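Local coordinates for protein putative antitoxin VapB45 (Mycobacterium tuberculosis, PDB 5AF3) that is possibly the antitoxin component of a type II toxin-antitoxin system, with VapC45 as its cognate toxin, and probably binds DNA, at residues L98-L101 and I102-G106; V80-A83 and F84-G88; T217-A220 and V221-Y225. All blocks are in the same frame, centred on the assembly; numbering follows the deposited sequence.

Interaction 1: residues L98-L101 and I102-G106; sequences LDWL and IKNVG
Ile102 gives its backbone N to Leu98 O at 2.9 Å, one of the i to i+4 backbone bonds that run into the C-terminal end of the alpha-helix 95-105, where this contact lies. The gamma branch of Ile102 lies back over the same acceptor, with Ile102 CG1 3.5 Å from Leu98 O. Lys103 repeats the pattern one residue on: its N bonds to Asp99 O, while its extended aliphatic chain runs past that carbonyl. The charged ends stay apart, Lys103 NZ being 6.1 Å from Asp99 OD2, so any attraction between them acts at a distance.

Asn104 carries the most distinctive side-chain contact. Its CG stands beside its own backbone N and opposite the carbonyl carbon (chi1 -71°), which turns the amide back toward the preceding turn. Trp100 has CG opposite its backbone N (chi1 172°), and the indole lies with one face under the amide nitrogen of Asn104. Asn104 ND2 consequently hangs over the centre of the indole while donating to Trp100 O at 2.9 Å; the acceptor lies in the amide plane, but the donor stands above the carbonyl plane. Amide and ring planes are inclined by 48°. The ring is held elsewhere too: Trp100 NE1 bonds to Val122 O, and Phe126 stacks on the indole, both from helix 115-130, whose Leu123 also touches Leu101. The backbone N of Asn104 bonds to Leu101 O at 3.2 Å, from well above the carbonyl plane.

Val105 N is a second donor to Leu101 O, arriving at 2.7 Å almost straight down the carbonyl bond, and Val105 CG2 approaches Leu101 CD2. Gly106, with positive phi, then leaves the helix, its N still bonded to Ile102 O at 2.9 Å.

Interaction 2: residues V80-A83 and F84-G88; sequences VLNA and FRRAG
Arg85 and Asn82 form a side-chain pair one turn apart near the C-terminal end of helix 72-86, in the predicted DNA-binding helix-turn-helix domain. From the root outward, Arg85 CB lies 3.5 Å from Asn82 O. The chain then runs straight until it bends at chi3 (75°), and Arg85 CD passes Asn82 OD1 at 3.9 Å. That bend brings the guanidinium side-on to the amide: Arg85 NE donates to Asn82 OD1 at 2.8 Å, nearly head-on to the C=O. Arg85 CZ stands 3.4 Å from Asn82 OD1, which lies at the guanidinium edge in its plane, and Arg85 NH2 reaches Asn82 OD1 at 3.1 Å on a lone pair. This nearly coplanar double grip fixes the rotation of the amide, leaving Asn82 ND2 to bond to Val28 O.

Arg86 folds the other way, with Asn82 O loosely over one guanidinium face, toward its rim, and makes a cation-pi contact with Tyr160. Val80 CG1 packs off-centre on the Phe84 ring, 3.6 Å from Phe84 CZ. Gly88, with positive phi, closes the helix in a Schellman motif. Within the fold, helix 155-161 covers Phe84 and Ala87 through Val157, and Arg213 of the second subunit makes a weak hydrogen bond to Arg86 O.

Interaction 3: residues T217-A220 and V221-Y225; sequences TFQA and VADDY
Val221 N points almost straight at Thr217 O (3.0 Å, 173°), the first of four successive i to i+4 backbone bonds that wind 217-220 into 221-225. Ala222 N to Phe218 O, Asp223 N to Gln219 O and Asp224 N to Ala220 O follow with nearly constant length, so the helix is regular from its start.

Thr217 occupies the N-cap. Its OG1 accepts from Ala220 N at 3.0 Å, satisfying an amide that has no earlier carbonyl of the helix to use. Another first-turn amide, Phe218 N, is taken by Glu155 OE1 of the second subunit; a carboxylate at this helix end would probably be favoured by the helix dipole.

With CG1 of Val221 opposite the backbone N (chi1 175°), Val221 CG2 is left beside that nitrogen, 3.4 Å from Thr217 O. The Val221 side chain packs on Leu212 and Leu232, while Phe218 makes a cation-pi contact with Arg233. Ala222 CB comes 3.2 Å from Phe218 O. On a more exposed side, Asp224 OD1 lies 3.5 Å from Ala220 O; both atoms are acceptors, so this approach is not a bond.

In contact with helix 206-213 before it and helix 229-236 after it in the chain, this capped helix is consistent with the helix-turn-helix relationship of the DUF433 family.

In the fold
From the N terminus the order is interaction 2, interaction 1, interaction 3. Each is a run of nine consecutive residues in or just beyond one helix, so none closes a long loop, and they neither nest nor cross. Helices 72-86 and 95-105 follow each other in the chain, and their contacts meet directly where Leu81 CD2 packs against Leu98 CD1 at 4.0 Å. Interaction 3, on the helix that touches 206-213 and 229-236, is centred about 35 Å from the centre of interaction 2 and lies across the chain's centre from interaction 1. The predicted helix-turn-helix region (interaction 2) and the DUF433 region (interaction 3) both touch the second subunit.

Interaction 1: residues L98-L101 and I102-G106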
# COMPACT_ATOMS: atom_id res chain seq x y z
N LEU A 98 6.78 -7.64 -26.26
CA LEU A 98 8.09 -7.58 -25.57
C LEU A 98 9.25 -8.00 -26.52
O LEU A 98 10.23 -7.29 -26.63
CB LEU A 98 8.05 -8.42 -24.31
CG LEU A 98 6.96 -8.04 -23.29
CD1 LEU A 98 7.12 -8.89 -22.06
CD2 LEU A 98 7.06 -6.58 -22.92
N ASP A 99 9.08 -9.11 -27.24
CA ASP A 99 10.05 -9.55 -28.28
C ASP A 99 10.32 -8.42 -29.26
O ASP A 99 11.47 -8.12 -29.57
CB ASP A 99 9.55 -10.79 -29.04
CG ASP A 99 9.53 -12.07 -28.17
OD1 ASP A 99 10.20 -12.13 -27.11
OD2 ASP A 99 8.83 -13.04 -28.56
N TRP A 100 9.27 -7.77 -29.75
CA TRP A 100 9.42 -6.66 -30.68
C TRP A 100 10.20 -5.52 -30.07
O TRP A 100 11.13 -5.01 -30.69
CB TRP A 100 8.03 -6.19 -31.26
CG TRP A 100 8.09 -4.93 -32.09
CD1 TRP A 100 7.85 -3.67 -31.66
CD2 TRP A 100 8.42 -4.81 -33.49
NE1 TRP A 100 7.99 -2.77 -32.70
CE2 TRP A 100 8.36 -3.44 -33.83
CE3 TRP A 100 8.80 -5.73 -34.48
CZ2 TRP A 100 8.62 -2.96 -35.13
CZ3 TRP A 100 9.08 -5.24 -35.78
CH2 TRP A 100 8.97 -3.88 -36.08
N LEU A 101 9.87 -5.15 -28.83
CA LEU A 101 10.59 -4.10 -28.11
C LEU A 101 12.08 -4.43 -27.95
O LEU A 101 12.94 -3.56 -28.16
CB LEU A 101 9.97 -3.88 -26.71
CG LEU A 101 8.81 -2.94 -26.59
CD1 LEU A 101 8.12 -3.19 -25.20
CD2 LEU A 101 9.39 -1.52 -26.72
N ILE A 102 12.38 -5.66 -27.58
CA ILE A 102 13.77 -6.06 -27.41
C ILE A 102 14.50 -5.94 -28.77
O ILE A 102 15.60 -5.38 -28.85
CB ILE A 102 13.92 -7.44 -26.85
CG1 ILE A 102 13.46 -7.43 -25.37
CG2 ILE A 102 15.40 -7.88 -26.92
CD1 ILE A 102 13.16 -8.80 -24.83
N LYS A 103 13.85 -6.42 -29.83
CA LYS A 103 14.44 -6.38 -31.20
C LYS A 103 14.76 -4.96 -31.66
O LYS A 103 15.70 -4.76 -32.44
CB LYS A 103 13.54 -7.09 -32.21
CG LYS A 103 13.39 -8.58 -32.02
CD LYS A 103 12.31 -9.10 -32.94
CE LYS A 103 12.14 -10.56 -32.80
NZ LYS A 103 11.16 -11.00 -33.85
N ASN A 104 14.04 -3.94 -31.14
CA ASN A 104 14.23 -2.55 -31.55
C ASN A 104 14.91 -1.61 -30.57
O ASN A 104 15.64 -0.68 -30.99
CB ASN A 104 12.88 -1.93 -31.93
CG ASN A 104 12.35 -2.49 -33.23
OD1 ASN A 104 12.74 -2.02 -34.32
ND2 ASN A 104 11.54 -3.55 -33.14
N VAL A 105 14.63 -1.77 -29.27
CA VAL A 105 15.22 -0.92 -28.24
C VAL A 105 16.48 -1.57 -27.64
O VAL A 105 17.36 -0.87 -27.16
CB VAL A 105 14.18 -0.57 -27.14
CG1 VAL A 105 14.79 0.27 -25.98
CG2 VAL A 105 13.07 0.24 -27.82
N GLY A 106 16.54 -2.90 -27.72
CA GLY A 106 17.73 -3.63 -27.26
C GLY A 106 17.47 -4.62 -26.12
O GLY A 106 16.36 -4.71 -25.59

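Interaction 2: residues V80-A83 and F84-G88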
# COMPACT_ATOMS: atom_id res chain seq x y z
N VAL A 80 8.22 -2.70 -14.44
CA VAL A 80 7.64 -2.08 -15.65
C VAL A 80 6.39 -2.82 -16.12
O VAL A 80 5.38 -2.20 -16.39
CB VAL A 80 8.67 -1.96 -16.75
CG1 VAL A 80 8.02 -1.50 -18.09
CG2 VAL A 80 9.76 -0.90 -16.32
N LEU A 81 6.46 -4.14 -16.20
CA LEU A 81 5.30 -4.97 -16.52
C LEU A 81 4.14 -4.75 -15.55
O LEU A 81 2.98 -4.79 -15.93
CB LEU A 81 5.67 -6.43 -16.52
CG LEU A 81 6.55 -6.92 -17.67
CD1 LEU A 81 6.84 -8.38 -17.45
CD2 LEU A 81 5.79 -6.68 -19.02
N ASN A 82 4.44 -4.54 -14.27
CA ASN A 82 3.38 -4.21 -13.32
C ASN A 82 2.73 -2.86 -13.58
O ASN A 82 1.52 -2.68 -13.33
CB ASN A 82 3.88 -4.29 -11.88
CG ASN A 82 2.73 -4.37 -10.88
OD1 ASN A 82 1.69 -4.99 -11.15
ND2 ASN A 82 2.89 -3.72 -9.74
N ALA A 83 3.52 -1.92 -14.08
CA ALA A 83 3.03 -0.61 -14.44
C ALA A 83 2.11 -0.79 -15.64
O ALA A 83 1.06 -0.11 -15.72
CB ALA A 83 4.17 0.35 -14.79
N PHE A 84 2.49 -1.69 -16.56
CA PHE A 84 1.62 -2.02 -17.70
C PHE A 84 0.28 -2.62 -17.19
O PHE A 84 -0.81 -2.21 -17.64
CB PHE A 84 2.29 -3.00 -18.70
CG PHE A 84 3.47 -2.42 -19.45
CD1 PHE A 84 3.86 -1.09 -19.32
CD2 PHE A 84 4.19 -3.26 -20.32
CE1 PHE A 84 4.98 -0.62 -20.02
CE2 PHE A 84 5.30 -2.79 -21.02
CZ PHE A 84 5.69 -1.49 -20.86
N ARG A 85 0.38 -3.53 -16.24
CA ARG A 85 -0.78 -4.24 -15.68
C ARG A 85 -1.72 -3.25 -15.00
O ARG A 85 -2.92 -3.28 -15.24
CB ARG A 85 -0.33 -5.28 -14.67
CG ARG A 85 -1.46 -6.15 -14.10
CD ARG A 85 -0.91 -7.16 -13.12
NE ARG A 85 -0.59 -6.51 -11.86
CZ ARG A 85 -1.29 -6.62 -10.74
NH1 ARG A 85 -2.37 -7.40 -10.67
NH2 ARG A 85 -0.88 -5.97 -9.67
N ARG A 86 -1.15 -2.37 -14.18
CA ARG A 86 -1.91 -1.28 -13.53
C ARG A 86 -2.67 -0.42 -14.52
O ARG A 86 -3.79 0.04 -14.22
CB ARG A 86 -0.94 -0.39 -12.74
CG ARG A 86 -1.59 0.59 -11.78
CD ARG A 86 -0.49 1.34 -10.99
NE ARG A 86 0.27 0.46 -10.11
CZ ARG A 86 1.58 0.15 -10.22
NH1 ARG A 86 2.33 0.61 -11.22
NH2 ARG A 86 2.14 -0.65 -9.34
N ALA A 87 -2.12 -0.24 -15.72
CA ALA A 87 -2.72 0.61 -16.74
C ALA A 87 -3.93 -0.03 -17.45
O ALA A 87 -4.61 0.64 -18.26
CB ALA A 87 -1.68 1.05 -17.76
N GLY A 88 -4.16 -1.31 -17.17
CA GLY A 88 -5.26 -2.08 -17.83
C GLY A 88 -4.77 -2.90 -19.02
O GLY A 88 -5.58 -3.52 -19.72

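Interaction 3: residues T217-A220 and V221-Y225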
# COMPACT_ATOMS: atom_id res chain seq x y z
N THR A 217 9.66 7.22 19.89
CA THR A 217 8.88 8.27 19.22
C THR A 217 9.33 8.39 17.76
O THR A 217 10.46 7.98 17.40
CB THR A 217 9.09 9.61 19.90
OG1 THR A 217 10.43 10.05 19.63
CG2 THR A 217 8.89 9.48 21.39
N PHE A 218 8.46 8.93 16.91
CA PHE A 218 8.83 9.21 15.52
C PHE A 218 10.08 10.12 15.45
O PHE A 218 10.96 9.90 14.62
CB PHE A 218 7.66 9.78 14.72
CG PHE A 218 6.67 8.74 14.29
CD1 PHE A 218 6.86 8.01 13.10
CD2 PHE A 218 5.54 8.48 15.07
CE1 PHE A 218 5.92 7.02 12.70
CE2 PHE A 218 4.63 7.47 14.69
CZ PHE A 218 4.80 6.77 13.50
N GLN A 219 10.16 11.11 16.34
CA GLN A 219 11.32 12.04 16.32
C GLN A 219 12.64 11.31 16.64
O GLN A 219 13.67 11.54 15.95
CB GLN A 219 11.11 13.23 17.30
CG GLN A 219 12.19 14.31 17.19
CD GLN A 219 12.23 14.95 15.81
OE1 GLN A 219 13.23 14.83 15.07
NE2 GLN A 219 11.15 15.63 15.44
N ALA A 220 12.59 10.45 17.65
CA ALA A 220 13.77 9.70 18.10
C ALA A 220 14.24 8.77 17.00
O ALA A 220 15.42 8.71 16.67
CB ALA A 220 13.48 8.91 19.34
N VAL A 221 13.30 8.03 16.41
CA VAL A 221 13.67 7.13 15.30
C VAL A 221 14.20 7.91 14.10
O VAL A 221 15.23 7.55 13.52
CB VAL A 221 12.49 6.19 14.93
CG1 VAL A 221 12.84 5.32 13.70
CG2 VAL A 221 12.17 5.28 16.15
N ALA A 222 13.53 9.02 13.75
CA ALA A 222 13.93 9.81 12.58
C ALA A 222 15.37 10.31 12.73
O ALA A 222 16.17 10.18 11.80
CB ALA A 222 12.98 10.97 12.36
N ASP A 223 15.69 10.84 13.90
CA ASP A 223 17.05 11.25 14.21
C ASP A 223 18.08 10.11 14.18
O ASP A 223 19.19 10.26 13.61
CB ASP A 223 17.08 11.97 15.57
CG ASP A 223 16.29 13.29 15.55
OD1 ASP A 223 15.98 13.84 14.45
OD2 ASP A 223 15.96 13.76 16.65
N ASP A 224 17.71 8.97 14.77
CA ASP A 224 18.59 7.83 14.83
C ASP A 224 18.88 7.23 13.46
O ASP A 224 19.92 6.62 13.28
CB ASP A 224 18.02 6.74 15.75
CG ASP A 224 18.15 7.09 17.24
OD1 ASP A 224 18.75 8.13 17.56
OD2 ASP A 224 17.64 6.33 18.08
N TYR A 225 17.94 7.39 12.52
CA TYR A 225 18.03 6.70 11.22
C TYR A 225 18.18 7.63 10.01
O TYR A 225 18.17 7.19 8.86
CB TYR A 225 16.88 5.67 11.04
CG TYR A 225 17.07 4.51 12.00
CD1 TYR A 225 17.83 3.39 11.65
CD2 TYR A 225 16.53 4.56 13.30
CE1 TYR A 225 18.04 2.33 12.57
CE2 TYR A 225 16.74 3.53 14.20
CZ TYR A 225 17.47 2.40 13.83
OH TYR A 225 17.68 1.40 14.78